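PDB 7A0M: TSC1 N-terminal domain from Chaetomium thermophilum, which probably binds phosphoinositides of the lysosomal membrane and thereby contributes to bringing the TSC complex to lysosomes, where it regulates mTORC1. Local coordinates for residues L333-F338 against H379-E384; K344-L349 against D357-A362; Q234-D239 against F271-R276. All coordinates share one frame; numbering follows the deposited sequence.

Contact 1. Residues L333-F338 against H379-E384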
loop_
_atom_site.group_PDB
_atom_site.type_symbol
_atom_site.label_atom_id
_atom_site.label_comp_id
_atom_site.label_asym_id
_atom_site.label_seq_id
_atom_site.Cartn_x
_atom_site.Cartn_y
_atom_site.Cartn_z
ATOM N N LEU B 333 -6.974 -12.133 0.313
ATOM C CA LEU B 333 -8.025 -12.971 -0.253
ATOM C C LEU B 333 -9.299 -12.186 -0.557
ATOM O O LEU B 333 -9.874 -12.333 -1.639
ATOM C CB LEU B 333 -8.331 -14.137 0.691
ATOM C CG LEU B 333 -7.179 -15.123 0.891
ATOM C CD1 LEU B 333 -7.597 -16.287 1.779
ATOM C CD2 LEU B 333 -6.673 -15.620 -0.451
ATOM N N TYR B 334 -9.759 -11.365 0.385
ATOM C CA TYR B 334 -10.994 -10.593 0.224
ATOM C C TYR B 334 -10.759 -9.164 0.692
ATOM O O TYR B 334 -11.280 -8.736 1.728
ATOM C CB TYR B 334 -12.149 -11.248 0.986
ATOM C CG TYR B 334 -12.559 -12.588 0.422
ATOM C CD1 TYR B 334 -11.958 -13.762 0.859
ATOM C CD2 TYR B 334 -13.543 -12.680 -0.554
ATOM C CE1 TYR B 334 -12.327 -14.988 0.343
ATOM C CE2 TYR B 334 -13.918 -13.902 -1.076
ATOM C CZ TYR B 334 -13.308 -15.052 -0.624
ATOM O OH TYR B 334 -13.679 -16.273 -1.141
ATOM N N PRO B 335 -9.969 -8.391 -0.059
ATOM C CA PRO B 335 -9.665 -7.016 0.379
ATOM C C PRO B 335 -10.877 -6.103 0.421
ATOM O O PRO B 335 -11.044 -5.352 1.390
ATOM C CB PRO B 335 -8.641 -6.543 -0.661
ATOM C CG PRO B 335 -8.939 -7.365 -1.871
ATOM C CD PRO B 335 -9.333 -8.713 -1.347
ATOM N N ILE B 336 -11.726 -6.140 -0.607
ATOM C CA ILE B 336 -12.854 -5.213 -0.674
ATOM C C ILE B 336 -13.830 -5.474 0.467
ATOM O O ILE B 336 -14.348 -4.537 1.087
ATOM C CB ILE B 336 -13.541 -5.308 -2.048
ATOM C CG1 ILE B 336 -12.529 -5.033 -3.162
ATOM C CG2 ILE B 336 -14.703 -4.330 -2.132
ATOM C CD1 ILE B 336 -13.093 -5.196 -4.554
ATOM N N ASN B 337 -14.099 -6.748 0.762
ATOM C CA ASN B 337 -14.952 -7.071 1.900
ATOM C C ASN B 337 -14.266 -6.763 3.226
ATOM O O ASN B 337 -14.935 -6.379 4.192
ATOM C CB ASN B 337 -15.373 -8.540 1.845
ATOM C CG ASN B 337 -16.454 -8.796 0.814
ATOM O OD1 ASN B 337 -17.643 -8.797 1.133
ATOM N ND2 ASN B 337 -16.046 -9.011 -0.431
ATOM N N PHE B 338 -12.942 -6.928 3.295
ATOM C CA PHE B 338 -12.230 -6.684 4.548
ATOM C C PHE B 338 -12.236 -5.203 4.905
ATOM O O PHE B 338 -12.554 -4.829 6.040
ATOM C CB PHE B 338 -10.797 -7.206 4.449
ATOM C CG PHE B 338 -10.066 -7.229 5.763
ATOM C CD1 PHE B 338 -10.760 -7.314 6.960
ATOM C CD2 PHE B 338 -8.684 -7.152 5.801
ATOM C CE1 PHE B 338 -10.087 -7.331 8.169
ATOM C CE2 PHE B 338 -8.006 -7.166 7.005
ATOM C CZ PHE B 338 -8.708 -7.256 8.190
ATOM N N HIS B 379 -4.613 -3.339 -3.510
ATOM C CA HIS B 379 -4.905 -4.678 -4.005
ATOM C C HIS B 379 -5.461 -4.605 -5.426
ATOM O O HIS B 379 -6.250 -3.708 -5.737
ATOM C CB HIS B 379 -5.907 -5.375 -3.087
ATOM C CG HIS B 379 -5.946 -6.863 -3.247
ATOM N ND1 HIS B 379 -6.509 -7.480 -4.342
ATOM C CD2 HIS B 379 -5.507 -7.858 -2.440
ATOM C CE1 HIS B 379 -6.406 -8.791 -4.209
ATOM N NE2 HIS B 379 -5.803 -9.045 -3.062
ATOM N N PRO B 380 -5.058 -5.523 -6.309
ATOM C CA PRO B 380 -5.601 -5.508 -7.678
ATOM C C PRO B 380 -7.108 -5.699 -7.742
ATOM O O PRO B 380 -7.718 -5.313 -8.749
ATOM C CB PRO B 380 -4.866 -6.669 -8.365
ATOM C CG PRO B 380 -3.659 -6.919 -7.536
ATOM C CD PRO B 380 -4.010 -6.543 -6.131
ATOM N N ASN B 381 -7.727 -6.283 -6.711
ATOM C CA ASN B 381 -9.176 -6.459 -6.712
ATOM C C ASN B 381 -9.904 -5.127 -6.818
ATOM O O ASN B 381 -11.016 -5.068 -7.355
ATOM C CB ASN B 381 -9.619 -7.204 -5.453
ATOM C CG ASN B 381 -9.408 -8.699 -5.557
ATOM O OD1 ASN B 381 -8.598 -9.169 -6.358
ATOM N ND2 ASN B 381 -10.145 -9.456 -4.755
ATOM N N PHE B 382 -9.297 -4.051 -6.317
ATOM C CA PHE B 382 -9.928 -2.741 -6.386
ATOM C C PHE B 382 -10.027 -2.228 -7.820
ATOM O O PHE B 382 -10.770 -1.274 -8.067
ATOM C CB PHE B 382 -9.177 -1.745 -5.499
ATOM C CG PHE B 382 -9.349 -1.999 -4.022
ATOM C CD1 PHE B 382 -10.533 -1.673 -3.379
ATOM C CD2 PHE B 382 -8.326 -2.566 -3.276
ATOM C CE1 PHE B 382 -10.693 -1.910 -2.025
ATOM C CE2 PHE B 382 -8.483 -2.803 -1.922
ATOM C CZ PHE B 382 -9.668 -2.474 -1.297
ATOM N N TYR B 383 -9.305 -2.843 -8.760
ATOM C CA TYR B 383 -9.438 -2.558 -10.182
ATOM C C TYR B 383 -10.355 -3.528 -10.898
ATOM O O TYR B 383 -10.568 -3.375 -12.103
ATOM C CB TYR B 383 -8.091 -2.719 -10.897
ATOM C CG TYR B 383 -6.997 -1.712 -10.680
ATOM C CD1 TYR B 383 -7.234 -0.492 -10.073
ATOM C CD2 TYR B 383 -5.706 -1.994 -11.104
ATOM C CE1 TYR B 383 -6.204 0.419 -9.893
ATOM C CE2 TYR B 383 -4.684 -1.098 -10.929
ATOM C CZ TYR B 383 -4.936 0.106 -10.325
ATOM O OH TYR B 383 -3.898 0.988 -10.161
ATOM N N GLU B 384 -10.925 -4.499 -10.199
ATOM C CA GLU B 384 -11.466 -5.623 -10.943
ATOM C C GLU B 384 -12.843 -6.045 -10.450
ATOM O O GLU B 384 -13.671 -6.520 -11.233
ATOM C CB GLU B 384 -10.453 -6.771 -10.871
ATOM C CG GLU B 384 -10.617 -7.866 -11.891
ATOM C CD GLU B 384 -9.314 -8.617 -12.109
ATOM O OE1 GLU B 384 -8.296 -8.229 -11.497
ATOM O OE2 GLU B 384 -9.297 -9.585 -12.895
#
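Pro335 and His379 stand 6.9 Å apart between their CA atoms, as do Ile336 and Phe382, so the first turn of helix 335-343 lies beside the short 3-10 segment 380-383 of this all-helical domain. The contact is a case of a helix start wedged against a 3-10 turn: Tyr334 occupies the N-cap position, and the proline that follows presents its ring to the other segment. Pro335 CG sits almost centrally over one face of the His379 imidazole, a CH-pi contact with CG 3.4 Å from the ring centroid and 12° off the normal. His379 reaches this position because its CG is anti to the backbone N (chi1 -162°). Both ring nitrogens hold the imidazole in place: ND1 accepts the backbone N-H of Asn381 in the ring plane, at 2.9 Å and with a nearly straight 167° bond, while NE2 bonds to the carbonyl of Gly332. That pairing is consistent with a neutral ring carrying its proton on NE2.

The side chains of Ile336 and Phe382 run antiparallel alongside one another. Ile336 CG1 lies over one face of the phenyl ring, 3.8 Å from CE1, whereas Pro335 CB approaches CE2 obliquely at 4.0 Å. The same phenyl ring also meets Phe382 of the second subunit, so this small hydrophobic cluster continues across the interface with that subunit. Glu390 ties the two segments from outside, since its OE1 accepts N-H bonds from the backbone N of Ile336 and from ND2 of Asn381. The Asn381 side chain runs roughly perpendicular to that of Pro335, with ND2 3.6 Å from Pro335 CD. The terminal methyl CD1 of Ile336 rests 3.5 Å from the backbone O of Asn381.

Contact 2. Residues K344-L349 against D357-A362. With SO4 (sulfate ion), chain E.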
loop_
_atom_site.group_PDB
_atom_site.type_symbol
_atom_site.label_atom_id
_atom_site.label_comp_id
_atom_site.label_asym_id
_atom_site.label_seq_id
_atom_site.Cartn_x
_atom_site.Cartn_y
_atom_site.Cartn_z
ATOM N N LYS B 344 -17.371 -0.035 7.870
ATOM C CA LYS B 344 -18.716 -0.032 8.442
ATOM C C LYS B 344 -18.953 -1.362 9.135
ATOM O O LYS B 344 -19.604 -2.261 8.590
ATOM C CB LYS B 344 -19.768 0.235 7.363
ATOM C CG LYS B 344 -21.148 0.588 7.896
ATOM C CD LYS B 344 -22.185 0.572 6.783
ATOM C CE LYS B 344 -23.553 0.991 7.296
ATOM N NZ LYS B 344 -24.633 0.691 6.315
ATOM N N PRO B 345 -18.433 -1.525 10.356
ATOM C CA PRO B 345 -18.746 -2.737 11.125
ATOM C C PRO B 345 -20.161 -2.735 11.660
ATOM O O PRO B 345 -20.585 -3.735 12.258
ATOM C CB PRO B 345 -17.719 -2.705 12.260
ATOM C CG PRO B 345 -17.473 -1.249 12.475
ATOM C CD PRO B 345 -17.569 -0.600 11.111
ATOM N N HIS B 346 -20.895 -1.636 11.469
ATOM C CA HIS B 346 -22.329 -1.634 11.721
ATOM C C HIS B 346 -23.007 -2.780 10.985
ATOM O O HIS B 346 -23.855 -3.476 11.551
ATOM C CB HIS B 346 -22.935 -0.293 11.294
ATOM C CG HIS B 346 -22.239 0.905 11.867
ATOM N ND1 HIS B 346 -20.924 1.211 11.584
ATOM C CD2 HIS B 346 -22.681 1.882 12.694
ATOM C CE1 HIS B 346 -20.585 2.318 12.221
ATOM N NE2 HIS B 346 -21.632 2.746 12.900
ATOM N N ASN B 347 -22.615 -3.016 9.730
ATOM C CA ASN B 347 -23.230 -4.047 8.901
ATOM C C ASN B 347 -23.033 -5.460 9.440
ATOM O O ASN B 347 -23.646 -6.392 8.907
ATOM C CB ASN B 347 -22.673 -3.970 7.477
ATOM C CG ASN B 347 -23.256 -2.817 6.685
ATOM O OD1 ASN B 347 -24.121 -2.092 7.172
ATOM N ND2 ASN B 347 -22.780 -2.641 5.457
ATOM N N TYR B 348 -22.207 -5.648 10.471
ATOM C CA TYR B 348 -21.893 -6.980 10.968
ATOM C C TYR B 348 -22.224 -7.203 12.435
ATOM O O TYR B 348 -22.352 -8.361 12.846
ATOM C CB TYR B 348 -20.401 -7.292 10.765
ATOM C CG TYR B 348 -19.961 -7.372 9.319
ATOM C CD1 TYR B 348 -19.640 -6.225 8.605
ATOM C CD2 TYR B 348 -19.850 -8.598 8.676
ATOM C CE1 TYR B 348 -19.230 -6.295 7.287
ATOM C CE2 TYR B 348 -19.441 -8.678 7.358
ATOM C CZ TYR B 348 -19.132 -7.525 6.669
ATOM O OH TYR B 348 -18.725 -7.597 5.357
ATOM N N LEU B 349 -22.363 -6.146 13.234
ATOM C CA LEU B 349 -22.490 -6.282 14.673
ATOM C C LEU B 349 -23.839 -5.757 15.145
ATOM O O LEU B 349 -24.241 -4.653 14.750
ATOM C CB LEU B 349 -21.361 -5.523 15.387
ATOM C CG LEU B 349 -19.939 -5.992 15.081
ATOM C CD1 LEU B 349 -18.922 -5.054 15.709
ATOM C CD2 LEU B 349 -19.733 -7.417 15.571
ATOM N N ASP B 357 -21.755 3.967 20.757
ATOM C CA ASP B 357 -20.814 2.896 21.065
ATOM C C ASP B 357 -20.313 2.201 19.806
ATOM O O ASP B 357 -19.153 1.774 19.753
ATOM C CB ASP B 357 -21.466 1.885 22.007
ATOM C CG ASP B 357 -21.927 2.514 23.307
ATOM O OD1 ASP B 357 -22.683 3.507 23.252
ATOM O OD2 ASP B 357 -21.539 2.014 24.384
ATOM N N ILE B 358 -21.162 2.079 18.784
ATOM C CA ILE B 358 -20.733 1.424 17.553
ATOM C C ILE B 358 -19.836 2.346 16.731
ATOM O O ILE B 358 -18.982 1.872 15.972
ATOM C CB ILE B 358 -21.957 0.951 16.749
ATOM C CG1 ILE B 358 -21.525 0.042 15.595
ATOM C CG2 ILE B 358 -22.764 2.137 16.236
ATOM C CD1 ILE B 358 -20.772 -1.194 16.041
ATOM N N ASP B 359 -19.995 3.663 16.874
ATOM C CA ASP B 359 -19.140 4.600 16.152
ATOM C C ASP B 359 -17.779 4.739 16.822
ATOM O O ASP B 359 -16.757 4.849 16.137
ATOM C CB ASP B 359 -19.828 5.961 16.040
ATOM C CG ASP B 359 -21.177 5.873 15.357
ATOM O OD1 ASP B 359 -21.244 5.299 14.249
ATOM O OD2 ASP B 359 -22.170 6.374 15.926
ATOM N N VAL B 360 -17.748 4.744 18.157
ATOM C CA VAL B 360 -16.473 4.771 18.867
ATOM C C VAL B 360 -15.683 3.505 18.563
ATOM O O VAL B 360 -14.469 3.550 18.331
ATOM C CB VAL B 360 -16.706 4.951 20.379
ATOM C CG1 VAL B 360 -15.417 4.718 21.152
ATOM C CG2 VAL B 360 -17.262 6.335 20.668
ATOM N N HIS B 361 -16.365 2.357 18.558
ATOM C CA HIS B 361 -15.710 1.100 18.214
ATOM C C HIS B 361 -15.190 1.114 16.782
ATOM O O HIS B 361 -14.093 0.616 16.508
ATOM C CB HIS B 361 -16.686 -0.058 18.413
ATOM C CG HIS B 361 -16.117 -1.398 18.066
ATOM N ND1 HIS B 361 -16.333 -2.001 16.846
ATOM C CD2 HIS B 361 -15.346 -2.253 18.778
ATOM C CE1 HIS B 361 -15.718 -3.170 16.820
ATOM N NE2 HIS B 361 -15.111 -3.346 17.981
ATOM N N ALA B 362 -15.961 1.687 15.854
ATOM C CA ALA B 362 -15.524 1.751 14.463
ATOM C C ALA B 362 -14.264 2.596 14.313
ATOM O O ALA B 362 -13.313 2.198 13.630
ATOM C CB ALA B 362 -16.648 2.301 13.586
HETATM S S SO4 E . -23.808 2.861 3.469
HETATM O O1 SO4 E . -24.985 3.192 4.267
HETATM O O2 SO4 E . -23.374 1.502 3.781
HETATM O O3 SO4 E . -24.141 2.952 2.050
HETATM O O4 SO4 E . -22.732 3.798 3.776
#
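In the connection between the consecutive helices 335-343 and 357-373, Pro345, His346 and Leu349 fold back against Ile358, Asp359, His361 and Ala362 on the first turns of the second helix. The one hydrogen bond across the segments runs from His346 NE2 to Asp359 OD1, 2.9 Å long with an angle of 162° at the hydrogen. The acceptor lies in the imidazole plane, yet the carboxylate is met on its anti side and 35° out of its own plane, the two groups being inclined to each other. The nearby carboxylate would be expected to favour a protonated imidazole.

Ile358 supports one face of the same ring, with CG1 3.8 Å from the centroid and offset toward the rim. Because CG1 is anti to the backbone N (chi1 -170°), CG2 falls between N and the carbonyl carbon and both branches reach the imidazole, CG2 touching His346 CD2 at 3.6 Å. Farther along, Pro345 CG packs on the methyl CB of Ala362 at 3.8 Å, and Leu349 CD1 approaches His361 CE1 obliquely. At the start of the segment, extended Lys344 bonds through NZ to Asn347 OD1 and, at 2.9 Å, to O2 of a sulfate probably taken from the crystallisation liquor. A histidine-carboxylate bond flanked by aliphatic contacts thus closes a connection between consecutive helices of an all-helical fold.

Contact 3. Residues Q234-D239 against F271-R276; sequences QSLQKD and FNIYAR
Arg276 lays one face of its guanidinium against the peptide of Gln237, whose O stands 3.1 Å above the plane and over its centre. The side chain reaches across from helix 267-278 fully extended, starting with CG anti to the backbone N (chi1 -176°), and arrives where helix 228-238 ends. There NH2 donates to Asp239 O at 2.8 Å, and NH1 adds a weaker bond to the same oxygen. NH1 also donates to Leu236 O, although the modelled length is so short as to be doubtful. Both acceptors are approached from above their carbonyl planes.

Beside this polar end, Ile273 packs between the helices, whose axes come within 9.6 Å at an angle of 37°. Its CD1 meets Leu236 CB at 3.7 Å, and its CG1 lies 3.8 Å from CG of Gln237, the Ile273 side chain crossing those of Leu236 and Gln237 at about a right angle. OD1 of Asp239 turns away from the arginine to a salt bridge with Arg202. Arginine therefore serves the main chain here: its cation binds the carbonyl of Asp239, just past the C-terminal end of helix 228-238, and lies close to that of Leu236, where it would also be expected to offset the negative end of the helix dipole.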
loop_
_atom_site.group_PDB
_atom_site.type_symbol
_atom_site.label_atom_id
_atom_site.label_comp_id
_atom_site.label_asym_id
_atom_site.label_seq_id
_atom_site.Cartn_x
_atom_site.Cartn_y
_atom_site.Cartn_z
ATOM N N GLN B 234 -13.776 -21.287 16.809
ATOM C CA GLN B 234 -14.378 -21.182 18.134
ATOM C C GLN B 234 -13.329 -20.880 19.198
ATOM O O GLN B 234 -13.581 -20.096 20.120
ATOM C CB GLN B 234 -15.134 -22.469 18.460
ATOM C CG GLN B 234 -15.992 -22.401 19.706
ATOM C CD GLN B 234 -17.186 -23.329 19.633
ATOM O OE1 GLN B 234 -17.990 -23.399 20.564
ATOM N NE2 GLN B 234 -17.332 -24.023 18.508
ATOM N N SER B 235 -12.151 -21.500 19.094
ATOM C CA SER B 235 -11.056 -21.165 19.999
ATOM C C SER B 235 -10.628 -19.713 19.828
ATOM O O SER B 235 -10.353 -19.016 20.811
ATOM C CB SER B 235 -9.874 -22.104 19.765
ATOM O OG SER B 235 -8.769 -21.748 20.579
ATOM N N LEU B 236 -10.564 -19.241 18.580
ATOM C CA LEU B 236 -10.166 -17.861 18.321
ATOM C C LEU B 236 -11.166 -16.864 18.895
ATOM O O LEU B 236 -10.796 -15.727 19.209
ATOM C CB LEU B 236 -10.003 -17.646 16.817
ATOM C CG LEU B 236 -8.778 -18.300 16.173
ATOM C CD1 LEU B 236 -8.977 -18.455 14.676
ATOM C CD2 LEU B 236 -7.527 -17.486 16.460
ATOM N N GLN B 237 -12.431 -17.264 19.039
ATOM C CA GLN B 237 -13.459 -16.365 19.549
ATOM C C GLN B 237 -13.607 -16.416 21.063
ATOM O O GLN B 237 -14.047 -15.428 21.664
ATOM C CB GLN B 237 -14.818 -16.690 18.920
ATOM C CG GLN B 237 -14.943 -16.353 17.447
ATOM C CD GLN B 237 -16.327 -16.666 16.913
ATOM O OE1 GLN B 237 -16.479 -17.375 15.920
ATOM N NE2 GLN B 237 -17.348 -16.131 17.572
ATOM N N LYS B 238 -13.257 -17.532 21.697
ATOM C CA LYS B 238 -13.603 -17.743 23.099
ATOM C C LYS B 238 -12.407 -17.929 24.016
ATOM O O LYS B 238 -12.422 -17.418 25.138
ATOM C CB LYS B 238 -14.526 -18.963 23.236
ATOM C CG LYS B 238 -15.844 -18.840 22.492
ATOM C CD LYS B 238 -16.624 -20.141 22.556
ATOM C CE LYS B 238 -17.929 -20.046 21.785
ATOM N NZ LYS B 238 -18.826 -21.194 22.086
ATOM N N ASP B 239 -11.376 -18.656 23.586
ATOM C CA ASP B 239 -10.237 -18.907 24.458
ATOM C C ASP B 239 -9.569 -17.597 24.861
ATOM O O ASP B 239 -9.545 -16.623 24.104
ATOM C CB ASP B 239 -9.227 -19.829 23.777
ATOM C CG ASP B 239 -9.696 -21.272 23.734
ATOM O OD1 ASP B 239 -10.533 -21.650 24.580
ATOM O OD2 ASP B 239 -9.221 -22.031 22.864
ATOM N N PHE B 271 -13.806 -11.853 10.106
ATOM C CA PHE B 271 -13.607 -10.432 10.376
ATOM C C PHE B 271 -13.762 -10.120 11.860
ATOM O O PHE B 271 -13.006 -9.312 12.412
ATOM C CB PHE B 271 -14.585 -9.598 9.548
ATOM C CG PHE B 271 -14.365 -9.695 8.066
ATOM C CD1 PHE B 271 -13.124 -10.038 7.554
ATOM C CD2 PHE B 271 -15.399 -9.436 7.182
ATOM C CE1 PHE B 271 -12.920 -10.125 6.188
ATOM C CE2 PHE B 271 -15.202 -9.521 5.816
ATOM C CZ PHE B 271 -13.961 -9.866 5.319
ATOM N N ASN B 272 -14.741 -10.743 12.521
ATOM C CA ASN B 272 -14.925 -10.527 13.953
ATOM C C ASN B 272 -13.745 -11.053 14.759
ATOM O O ASN B 272 -13.392 -10.470 15.790
ATOM C CB ASN B 272 -16.225 -11.178 14.423
ATOM C CG ASN B 272 -17.457 -10.426 13.956
ATOM O OD1 ASN B 272 -17.391 -9.239 13.637
ATOM N ND2 ASN B 272 -18.591 -11.117 13.917
ATOM N N ILE B 273 -13.133 -12.154 14.314
ATOM C CA ILE B 273 -11.946 -12.668 14.991
ATOM C C ILE B 273 -10.813 -11.653 14.922
ATOM O O ILE B 273 -10.108 -11.421 15.912
ATOM C CB ILE B 273 -11.532 -14.025 14.391
ATOM C CG1 ILE B 273 -12.548 -15.105 14.766
ATOM C CG2 ILE B 273 -10.135 -14.419 14.858
ATOM C CD1 ILE B 273 -12.291 -16.440 14.103
ATOM N N TYR B 274 -10.623 -11.029 13.757
ATOM C CA TYR B 274 -9.598 -9.997 13.629
ATOM C C TYR B 274 -9.850 -8.842 14.590
ATOM O O TYR B 274 -8.917 -8.344 15.232
ATOM C CB TYR B 274 -9.535 -9.489 12.188
ATOM C CG TYR B 274 -8.800 -8.175 12.044
ATOM C CD1 TYR B 274 -7.413 -8.137 11.997
ATOM C CD2 TYR B 274 -9.492 -6.974 11.954
ATOM C CE1 TYR B 274 -6.737 -6.939 11.869
ATOM C CE2 TYR B 274 -8.824 -5.772 11.827
ATOM C CZ TYR B 274 -7.448 -5.761 11.784
ATOM O OH TYR B 274 -6.779 -4.564 11.654
ATOM N N ALA B 275 -11.105 -8.400 14.697
ATOM C CA ALA B 275 -11.424 -7.284 15.583
ATOM C C ALA B 275 -11.180 -7.646 17.043
ATOM O O ALA B 275 -10.716 -6.808 17.825
ATOM C CB ALA B 275 -12.869 -6.841 15.369
ATOM N N ARG B 276 -11.491 -8.885 17.431
ATOM C CA ARG B 276 -11.250 -9.309 18.808
ATOM C C ARG B 276 -9.762 -9.315 19.125
ATOM O O ARG B 276 -9.332 -8.805 20.166
ATOM C CB ARG B 276 -11.846 -10.696 19.054
ATOM C CG ARG B 276 -11.705 -11.142 20.501
ATOM C CD ARG B 276 -11.696 -12.653 20.646
ATOM N NE ARG B 276 -11.687 -13.050 22.052
ATOM C CZ ARG B 276 -11.270 -14.231 22.496
ATOM N NH1 ARG B 276 -10.812 -15.140 21.646
ATOM N NH2 ARG B 276 -11.300 -14.499 23.793
#

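Overall arrangement
Along the chain, contact 3 closes before the other two begin, and contact 2 is nested inside the loop that contact 1 closes. Their centres lie 16 Å apart for contacts 2 and 3, 21 Å for contacts 1 and 2, and 22 Å for contacts 1 and 3. Helix 335-343 starts in contact 1 and runs to the loop of contact 2, while Phe271 on helix 267-278 touches Phe338 of contact 1 and Tyr348 of contact 2. Aromatic packing therefore joins the three contacts into one helical region within the Hamartin part of the protein. Of the three, contact 1 alone reaches the second subunit, thereby linking this region to the interface between the two chains.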